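PDB 1XS5: membrane lipoprotein TpN32, which binds L-methionine in the cleft of a periplasmic-binding-protein fold, probably as the substrate-binding lipoprotein of an amino-acid uptake system. Local coordinates for residues 114-119 with 167-172; 82-87 with 191-196; 123-128 with 146-151. One frame throughout, in Å; residues are numbered along the deposited sequence.

Contact 1. Residues 114-119 with 167-172; sequences ARALRL and GAVING. With MET (methionine), chain B.
Val169 gives up more surface than any other residue here, and it meets two helix residues one turn apart, Ala116 and Leu119. With CG1 anti to the backbone N (chi1 176°), the valine sends that methyl to the helix, where it serves both partners. Ala116 CB presses on Val169 CG1 at 3.4 Å, closer than two methyls normally sit, and it also touches the branch point of the valine, Val169 CB, at 3.9 Å. Leu119 reaches the same methyl from further along the helix: Leu119 CD1 lies 3.9 Å from Val169 CG1, the two side chains running past each other in opposite directions. The small Ala116 lets the backbones come close, 6.2 Å between Ala116 CA and Val169 CA. Helix 110-122 thus lies on one face of the mixed sheet, with strand 167-170 beneath it, in the alpha/beta lobe of a periplasmic binding protein; Leu85, Leu87 and Leu120 also pack on the valine. At the end of this seam the chemistry turns polar. Arg115, extended from CG to NE, donates from NH1 to O of the bound methionine at 2.9 Å (N-H...O angle 146°). Asn171 ND2, two residues on from Val169, donates to that same oxygen at 2.9 Å and nearly straight, 171°. Arg115 NH2 forms a salt bridge with Glu190, and NH1 bonds to Asn112 as well, which fixes the guanidinium's rotation.

Contact 2. Residues 82-87 with 191-196; sequences VEPLAL and PDASAY. With MET (methionine), chain B.
Pro84 and Ala193 bring their backbones closest, 5.3 Å between CA atoms, and Val82 and Ser194 follow at 6.0 Å, where the 3-10 turn 193-195 lies against an extended run of chain. The Ala193 methyl points at the proline, with Ala193 CB 4.1 Å from Pro84 CA and slightly further from its ring. Val82 meets the same turn through one branch: CG1, anti to the carbonyl carbon (chi1 -62°), sits 3.9 Å from Ser194 CA and close to the carbonyl oxygen of Ala193. The Ser194 side chain turns back instead, donating from OG to Asp192 OD1 on its syn side, 22° out of the carboxylate plane. Residues 83-85 pass from strand 74-82 of one sheet to strand 86-88 of the other, and 191-196 make the return crossing, so these are two of the interlobe connections of a periplasmic binding protein, side by side in the hinge region. The ligand lies beside them. Its amino N donates to Glu83 OE1 at 2.7 Å; the second contact, to OE2, is weak and less certain. A water ties the crossings to the ligand: it accepts from Glu83 N at 3.0 Å and lies 2.6 Å from Tyr196 O and 2.8 Å from methionine OXT. The Tyr196 ring, meanwhile, meets His59 edge-to-face.

Contact 3. Residues 123-128 with 146-151; sequences AGFIRM and RNVVLQ
Phe125 and Arg146 meet twice, once through the backbone and once through their side chains. Arg146 N donates to Phe125 O at 3.2 Å and pins the loop that follows helix 110-122 to the loop that leads into strand 149-153. Just ahead, Gly124 closes the helix in a Schellman motif; its positive phi turns the chain out of the helix and into Phe125. From CB, the phenylalanine side chain sets off beside its backbone N, with CG anti to the carbonyl carbon (chi1 -73°), and the ring swings across to the second loop. CG passes 4.1 Å from Arg146 CG. CD1 is the atom most engaged: it lies 3.4 Å from Arg146 CG and 3.5 Å from Arg146 CB, while Val148 CG2 comes in obliquely to the ring, 3.7 Å from that same CD1. Next out, CE1 approaches Arg146 NH1 at 3.4 Å and Val148 CG2 at 4.1 Å. At the tip, CZ has Arg146 NH1 as its neighbour. The ring and guanidinium planes stand 60° apart, so the groups do not stack; because Arg146 is modelled in two conformers, the details of this approach are doubtful. Across the ring, Phe125 CE2 touches Leu87 CD2, and Leu120 and Val95 pack on the phenylalanine too. The setting is a beta-alpha-beta crossover, strand 103-107 to helix 110-122 to the neighbouring parallel strand 149-153, with the two-stranded antiparallel piece 127-128 and 141-143 inserted on the way. The chemistry implies a contact held by one backbone bond and by the CB and CG of an arginine that crosses the ring obliquely, its NH1 near CE1, while, in the conformer given, the guanidinium bonds through NH2 to Val95 O, outside both segments, rather than to an acid across the contact.

Overall arrangement
Contact 1 is the buried one, apolar between helix 110-122 and strand 167-170 until it reaches the ligand. Contact 2 lies nearer the middle of the chain yet at the surface, light packing between two crossings of the lobes, with Glu83 and a water reaching the same methionine. Contact 3, far out in one lobe and only partly buried, relies on a ring, an arginine and a backbone bond, and takes no part in the pocket. All three reach one sheet: strands 167-170 and 86-88 are neighbours in it, and 149-153 is an edge strand. Leu117 of contact 1 packs on Ile126 and Leu150 of contact 3.

Contact 1. Residues 114-119 with 167-172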
loop_
_atom_site.group_PDB
_atom_site.type_symbol
_atom_site.label_atom_id
_atom_site.label_comp_id
_atom_site.label_asym_id
_atom_site.label_seq_id
_atom_site.Cartn_x
_atom_site.Cartn_y
_atom_site.Cartn_z
ATOM N N ALA A 114 -5.676 10.657 -1.753
ATOM C CA ALA A 114 -5.896 11.498 -0.559
ATOM C C ALA A 114 -4.694 11.424 0.361
ATOM O O ALA A 114 -4.272 12.405 0.902
ATOM C CB ALA A 114 -7.139 11.011 0.220
ATOM N N ARG A 115 -4.189 10.212 0.570
ATOM C CA ARG A 115 -3.027 9.971 1.427
ATOM C C ARG A 115 -1.816 10.770 0.945
ATOM O O ARG A 115 -1.088 11.375 1.752
ATOM C CB ARG A 115 -2.739 8.465 1.393
ATOM C CG ARG A 115 -1.623 7.997 2.285
ATOM C CD ARG A 115 -1.432 6.509 2.022
ATOM N NE ARG A 115 -0.328 5.962 2.798
ATOM C CZ ARG A 115 0.162 4.762 2.551
ATOM N NH1 ARG A 115 -0.371 4.083 1.551
ATOM N NH2 ARG A 115 1.126 4.231 3.303
ATOM N N ALA A 116 -1.595 10.755 -0.374
ATOM C CA ALA A 116 -0.476 11.473 -0.970
ATOM C C ALA A 116 -0.682 13.003 -0.851
ATOM O O ALA A 116 0.258 13.746 -0.597
ATOM C CB ALA A 116 -0.323 11.074 -2.445
ATOM N N LEU A 117 -1.927 13.450 -1.035
ATOM C CA LEU A 117 -2.246 14.885 -0.919
ATOM C C LEU A 117 -1.992 15.364 0.535
ATOM O O LEU A 117 -1.478 16.474 0.737
ATOM C CB LEU A 117 -3.708 15.113 -1.353
ATOM C CG LEU A 117 -3.931 14.947 -2.882
ATOM C CD1 LEU A 117 -5.465 15.019 -3.211
ATOM C CD2 LEU A 117 -3.201 16.025 -3.636
ATOM N N ARG A 118 -2.319 14.520 1.522
ATOM C CA ARG A 118 -2.081 14.879 2.926
ATOM C C ARG A 118 -0.571 14.850 3.288
ATOM O O ARG A 118 -0.110 15.542 4.215
ATOM C CB ARG A 118 -2.941 14.012 3.844
ATOM C CG ARG A 118 -4.406 14.295 3.572
ATOM C CD ARG A 118 -5.310 14.327 4.792
ATOM N NE ARG A 118 -6.634 14.897 4.477
ATOM C CZ ARG A 118 -7.666 14.214 3.974
ATOM N NH1 ARG A 118 -7.561 12.898 3.717
ATOM N NH2 ARG A 118 -8.809 14.853 3.728
ATOM N N LEU A 119 0.196 14.067 2.544
ATOM C CA LEU A 119 1.658 14.049 2.696
ATOM C C LEU A 119 2.202 15.403 2.194
ATOM O O LEU A 119 3.019 16.055 2.858
ATOM C CB LEU A 119 2.237 12.888 1.867
ATOM C CG LEU A 119 3.758 12.740 1.821
ATOM C CD1 LEU A 119 4.087 11.318 1.308
ATOM C CD2 LEU A 119 4.381 13.835 0.885
ATOM N N GLY A 167 8.907 15.411 -9.249
ATOM C CA GLY A 167 8.851 14.542 -8.072
ATOM C C GLY A 167 7.666 13.589 -8.187
ATOM O O GLY A 167 6.824 13.739 -9.080
ATOM N N ALA A 168 7.584 12.606 -7.287
ATOM C CA ALA A 168 6.472 11.681 -7.295
ATOM C C ALA A 168 6.293 11.106 -5.901
ATOM O O ALA A 168 7.302 10.832 -5.202
ATOM C CB ALA A 168 6.740 10.533 -8.263
ATOM N N VAL A 169 5.033 10.960 -5.498
ATOM C CA VAL A 169 4.688 10.350 -4.184
ATOM C C VAL A 169 4.405 8.898 -4.571
ATOM O O VAL A 169 3.388 8.612 -5.213
ATOM C CB VAL A 169 3.451 11.027 -3.599
ATOM C CG1 VAL A 169 3.042 10.352 -2.305
ATOM C CG2 VAL A 169 3.793 12.541 -3.322
ATOM N N ILE A 170 5.297 7.983 -4.153
ATOM C CA ILE A 170 5.214 6.587 -4.586
ATOM C C ILE A 170 4.968 5.595 -3.470
ATOM O O ILE A 170 5.660 5.645 -2.454
ATOM C CB ILE A 170 6.521 6.191 -5.373
ATOM C CG1 ILE A 170 6.747 7.191 -6.521
ATOM C CG2 ILE A 170 6.356 4.782 -6.071
ATOM C CD1 ILE A 170 8.074 7.034 -7.264
ATOM N N ASN A 171 3.959 4.725 -3.633
ATOM C CA ASN A 171 3.696 3.702 -2.600
ATOM C C ASN A 171 4.993 2.912 -2.328
ATOM O O ASN A 171 5.734 2.581 -3.274
ATOM C CB ASN A 171 2.687 2.648 -3.044
ATOM C CG ASN A 171 1.358 3.258 -3.465
ATOM O OD1 ASN A 171 1.257 3.823 -4.547
ATOM N ND2 ASN A 171 0.359 3.163 -2.599
ATOM N N GLY A 172 5.171 2.511 -1.080
ATOM C CA GLY A 172 6.379 1.780 -0.721
ATOM C C GLY A 172 6.633 0.538 -1.562
ATOM O O GLY A 172 7.761 0.329 -1.997
HETATM N N MET B . 1.313 -1.516 -0.290
HETATM C CA MET B . 0.477 -0.289 -0.556
HETATM C C MET B . 0.740 0.863 0.438
HETATM O O MET B . 0.903 2.026 -0.008
HETATM C CB MET B . -1.025 -0.644 -0.501
HETATM C CG MET B . -1.891 0.472 -1.046
HETATM S SD MET B . -3.667 0.143 -0.973
HETATM C CE MET B . -3.809 -0.948 -2.450
HETATM O OXT MET B . 0.775 0.587 1.657
#

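Contact 2. Residues 82-87 with 191-196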
loop_
_atom_site.group_PDB
_atom_site.type_symbol
_atom_site.label_atom_id
_atom_site.label_comp_id
_atom_site.label_asym_id
_atom_site.label_seq_id
_atom_site.Cartn_x
_atom_site.Cartn_y
_atom_site.Cartn_z
ATOM N N VAL A 82 3.495 -1.904 7.881
ATOM C CA VAL A 82 3.327 -0.511 7.442
ATOM C C VAL A 82 4.405 -0.244 6.384
ATOM O O VAL A 82 5.517 -0.740 6.510
ATOM C CB VAL A 82 3.476 0.525 8.618
ATOM C CG1 VAL A 82 2.378 0.293 9.678
ATOM C CG2 VAL A 82 4.874 0.433 9.253
ATOM N N GLU A 83 4.058 0.481 5.312
ATOM C CA GLU A 83 5.002 0.797 4.220
ATOM C C GLU A 83 4.876 2.323 4.095
ATOM O O GLU A 83 3.954 2.799 3.411
ATOM C CB GLU A 83 4.449 0.239 2.910
ATOM C CG GLU A 83 5.004 -0.944 2.331
ATOM C CD GLU A 83 4.083 -1.436 1.194
ATOM O OE1 GLU A 83 3.801 -0.676 0.240
ATOM O OE2 GLU A 83 3.625 -2.577 1.296
ATOM N N PRO A 84 5.770 3.093 4.721
ATOM C CA PRO A 84 5.635 4.548 4.606
ATOM C C PRO A 84 5.642 5.077 3.186
ATOM O O PRO A 84 6.450 4.668 2.319
ATOM C CB PRO A 84 6.819 5.101 5.423
ATOM C CG PRO A 84 7.159 3.957 6.394
ATOM C CD PRO A 84 6.986 2.735 5.483
ATOM N N LEU A 85 4.696 5.987 2.960
ATOM C CA LEU A 85 4.562 6.674 1.661
ATOM C C LEU A 85 5.519 7.872 1.702
ATOM O O LEU A 85 5.590 8.579 2.730
ATOM C CB LEU A 85 3.146 7.196 1.515
ATOM C CG LEU A 85 2.822 7.893 0.201
ATOM C CD1 LEU A 85 2.829 6.831 -0.903
ATOM C CD2 LEU A 85 1.448 8.514 0.297
ATOM N N ALA A 86 6.242 8.111 0.603
ATOM C CA ALA A 86 7.177 9.232 0.549
ATOM C C ALA A 86 7.166 9.956 -0.803
ATOM O O ALA A 86 6.751 9.380 -1.810
ATOM C CB ALA A 86 8.621 8.710 0.801
ATOM N N LEU A 87 7.628 11.201 -0.781
ATOM C CA LEU A 87 7.825 12.017 -1.981
ATOM C C LEU A 87 9.272 11.763 -2.368
ATOM O O LEU A 87 10.155 11.862 -1.538
ATOM C CB LEU A 87 7.663 13.507 -1.660
ATOM C CG LEU A 87 8.113 14.497 -2.749
ATOM C CD1 LEU A 87 7.275 14.377 -4.033
ATOM C CD2 LEU A 87 7.931 15.921 -2.191
ATOM N N PRO A 191 2.306 11.796 7.096
ATOM C CA PRO A 191 2.187 12.020 8.543
ATOM C C PRO A 191 1.684 10.847 9.383
ATOM O O PRO A 191 1.953 10.804 10.592
ATOM C CB PRO A 191 1.262 13.244 8.643
ATOM C CG PRO A 191 0.403 13.164 7.362
ATOM C CD PRO A 191 1.417 12.692 6.314
ATOM N N ASP A 192 0.958 9.902 8.796
ATOM C CA ASP A 192 0.454 8.789 9.633
ATOM C C ASP A 192 0.444 7.446 8.956
ATOM O O ASP A 192 -0.622 6.896 8.662
ATOM C CB ASP A 192 -0.964 9.075 10.145
ATOM C CG ASP A 192 -1.393 8.107 11.281
ATOM O OD1 ASP A 192 -0.556 7.292 11.747
ATOM O OD2 ASP A 192 -2.565 8.178 11.711
ATOM N N ALA A 193 1.631 6.904 8.725
ATOM C CA ALA A 193 1.743 5.599 8.061
ATOM C C ALA A 193 1.057 4.459 8.814
ATOM O O ALA A 193 0.556 3.505 8.195
ATOM C CB ALA A 193 3.211 5.258 7.824
ATOM N N SER A 194 0.992 4.522 10.140
ATOM C CA SER A 194 0.354 3.400 10.823
ATOM C C SER A 194 -1.138 3.249 10.469
ATOM O O SER A 194 -1.679 2.133 10.499
ATOM C CB SER A 194 0.547 3.507 12.340
ATOM O OG SER A 194 -0.424 4.406 12.863
ATOM N N ALA A 195 -1.815 4.345 10.128
ATOM C CA ALA A 195 -3.239 4.277 9.733
ATOM C C ALA A 195 -3.415 3.490 8.393
ATOM O O ALA A 195 -4.483 2.963 8.066
ATOM C CB ALA A 195 -3.790 5.675 9.564
ATOM N N TYR A 196 -2.340 3.433 7.626
ATOM C CA TYR A 196 -2.365 2.770 6.339
ATOM C C TYR A 196 -1.673 1.423 6.358
ATOM O O TYR A 196 -1.139 0.971 5.344
ATOM C CB TYR A 196 -1.777 3.732 5.300
ATOM C CG TYR A 196 -2.717 4.907 5.048
ATOM C CD1 TYR A 196 -3.809 4.777 4.171
ATOM C CD2 TYR A 196 -2.545 6.135 5.705
ATOM C CE1 TYR A 196 -4.686 5.830 3.952
ATOM C CE2 TYR A 196 -3.435 7.197 5.496
ATOM C CZ TYR A 196 -4.499 7.035 4.613
ATOM O OH TYR A 196 -5.364 8.086 4.361
HETATM N N MET B . 1.313 -1.516 -0.290
HETATM C CA MET B . 0.477 -0.289 -0.556
HETATM C C MET B . 0.740 0.863 0.438
HETATM O O MET B . 0.903 2.026 -0.008
HETATM C CB MET B . -1.025 -0.644 -0.501
HETATM C CG MET B . -1.891 0.472 -1.046
HETATM S SD MET B . -3.667 0.143 -0.973
HETATM C CE MET B . -3.809 -0.948 -2.450
HETATM O OXT MET B . 0.775 0.587 1.657
HETATM O O HOH W 1 1.279 1.106 4.369
#

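Contact 3. Residues 123-128 with 146-151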
loop_
_atom_site.group_PDB
_atom_site.type_symbol
_atom_site.label_atom_id
_atom_site.label_comp_id
_atom_site.label_asym_id
_atom_site.label_seq_id
_atom_site.Cartn_x
_atom_site.Cartn_y
_atom_site.Cartn_z
ATOM N N ALA A 123 4.027 18.615 4.167
ATOM C CA ALA A 123 5.304 19.200 3.735
ATOM C C ALA A 123 5.177 20.689 3.322
ATOM O O ALA A 123 6.157 21.298 2.893
ATOM C CB ALA A 123 5.911 18.372 2.556
ATOM N N GLY A 124 3.968 21.243 3.431
ATOM C CA GLY A 124 3.758 22.652 3.136
ATOM C C GLY A 124 3.463 23.050 1.703
ATOM O O GLY A 124 3.406 24.238 1.413
ATOM N N PHE A 125 3.206 22.095 0.811
ATOM C CA PHE A 125 2.950 22.449 -0.602
ATOM C C PHE A 125 1.537 22.931 -0.895
ATOM O O PHE A 125 1.322 23.746 -1.787
ATOM C CB PHE A 125 3.168 21.237 -1.520
ATOM C CG PHE A 125 4.605 20.857 -1.726
ATOM C CD1 PHE A 125 5.384 21.501 -2.683
ATOM C CD2 PHE A 125 5.178 19.824 -1.005
ATOM C CE1 PHE A 125 6.696 21.123 -2.912
ATOM C CE2 PHE A 125 6.516 19.439 -1.243
ATOM C CZ PHE A 125 7.260 20.105 -2.202
ATOM N N ILE A 126 0.567 22.393 -0.175
ATOM C CA ILE A 126 -0.820 22.693 -0.434
ATOM C C ILE A 126 -1.637 22.614 0.833
ATOM O O ILE A 126 -1.148 22.162 1.856
ATOM C CB ILE A 126 -1.453 21.614 -1.414
ATOM C CG1 ILE A 126 -1.361 20.208 -0.772
ATOM C CG2 ILE A 126 -0.737 21.600 -2.738
ATOM C CD1 ILE A 126 -2.049 19.065 -1.545
ATOM N N ARG A 127 -2.890 23.053 0.728
ATOM C CA ARG A 127 -3.855 22.969 1.808
ATOM C C ARG A 127 -5.120 22.335 1.264
ATOM O O ARG A 127 -5.664 22.771 0.242
ATOM C CB ARG A 127 -4.219 24.335 2.381
ATOM C CG ARG A 127 -5.245 24.202 3.502
ATOM C CD ARG A 127 -5.837 25.562 3.860
ATOM N NE ARG A 127 -6.694 25.437 5.027
ATOM C CZ ARG A 127 -6.546 26.179 6.115
ATOM N NH1 ARG A 127 -5.581 27.097 6.155
ATOM N NH2 ARG A 127 -7.336 25.985 7.167
ATOM N N MET A 128 -5.581 21.304 1.947
ATOM C CA MET A 128 -6.793 20.593 1.563
ATOM C C MET A 128 -8.044 21.221 2.226
ATOM O O MET A 128 -7.960 21.714 3.354
ATOM C CB MET A 128 -6.691 19.150 2.028
ATOM C CG MET A 128 -5.527 18.392 1.406
ATOM S SD MET A 128 -5.721 18.297 -0.379
ATOM C CE MET A 128 -7.204 17.288 -0.544
ATOM N N ARG A 146 3.056 26.220 -2.871
ATOM C CA ARG A 146 4.323 26.188 -3.598
ATOM C C ARG A 146 4.133 26.269 -5.116
ATOM O O ARG A 146 5.106 26.136 -5.862
ATOM C CB ARG A 146 5.108 24.910 -3.259
ATOM C CG ARG A 146 5.568 24.792 -1.805
ATOM C CD ARG A 146 6.606 25.835 -1.441
ATOM N NE ARG A 146 7.754 25.201 -0.808
ATOM C CZ ARG A 146 8.574 24.367 -1.438
ATOM N NH1 ARG A 146 8.371 24.083 -2.712
ATOM N NH2 ARG A 146 9.579 23.800 -0.789
ATOM N N ASN A 147 2.891 26.484 -5.561
ATOM C CA ASN A 147 2.572 26.562 -6.998
ATOM C C ASN A 147 3.033 25.308 -7.747
ATOM O O ASN A 147 3.892 25.383 -8.619
ATOM C CB ASN A 147 3.256 27.768 -7.586
ATOM C CG ASN A 147 2.767 29.053 -6.965
ATOM O OD1 ASN A 147 1.573 29.362 -7.027
ATOM N ND2 ASN A 147 3.678 29.805 -6.343
ATOM N N VAL A 148 2.443 24.163 -7.405
ATOM C CA VAL A 148 2.789 22.853 -7.973
ATOM C C VAL A 148 1.707 22.268 -8.882
ATOM O O VAL A 148 0.510 22.479 -8.675
ATOM C CB VAL A 148 3.056 21.841 -6.808
ATOM C CG1 VAL A 148 2.872 20.376 -7.301
ATOM C CG2 VAL A 148 4.467 22.052 -6.259
ATOM N N VAL A 149 2.125 21.506 -9.886
ATOM C CA VAL A 149 1.174 20.874 -10.799
ATOM C C VAL A 149 1.089 19.427 -10.317
ATOM O O VAL A 149 2.111 18.749 -10.299
ATOM C CB VAL A 149 1.732 20.852 -12.284
ATOM C CG1 VAL A 149 0.842 20.050 -13.167
ATOM C CG2 VAL A 149 1.930 22.248 -12.807
ATOM N N LEU A 150 -0.101 18.960 -9.951
ATOM C CA LEU A 150 -0.305 17.591 -9.450
ATOM C C LEU A 150 -0.827 16.666 -10.541
ATOM O O LEU A 150 -1.907 16.905 -11.066
ATOM C CB LEU A 150 -1.332 17.590 -8.315
ATOM C CG LEU A 150 -0.955 18.458 -7.105
ATOM C CD1 LEU A 150 -2.129 18.561 -6.143
ATOM C CD2 LEU A 150 0.194 17.844 -6.393
ATOM N N GLN A 151 -0.093 15.621 -10.888
ATOM C CA GLN A 151 -0.581 14.714 -11.931
ATOM C C GLN A 151 -0.990 13.386 -11.369
ATOM O O GLN A 151 -0.191 12.712 -10.746
ATOM C CB GLN A 151 0.487 14.426 -12.982
ATOM C CG GLN A 151 1.137 15.633 -13.570
ATOM C CD GLN A 151 1.631 15.370 -14.992
ATOM O OE1 GLN A 151 2.212 14.294 -15.299
ATOM N NE2 GLN A 151 1.405 16.353 -15.872
#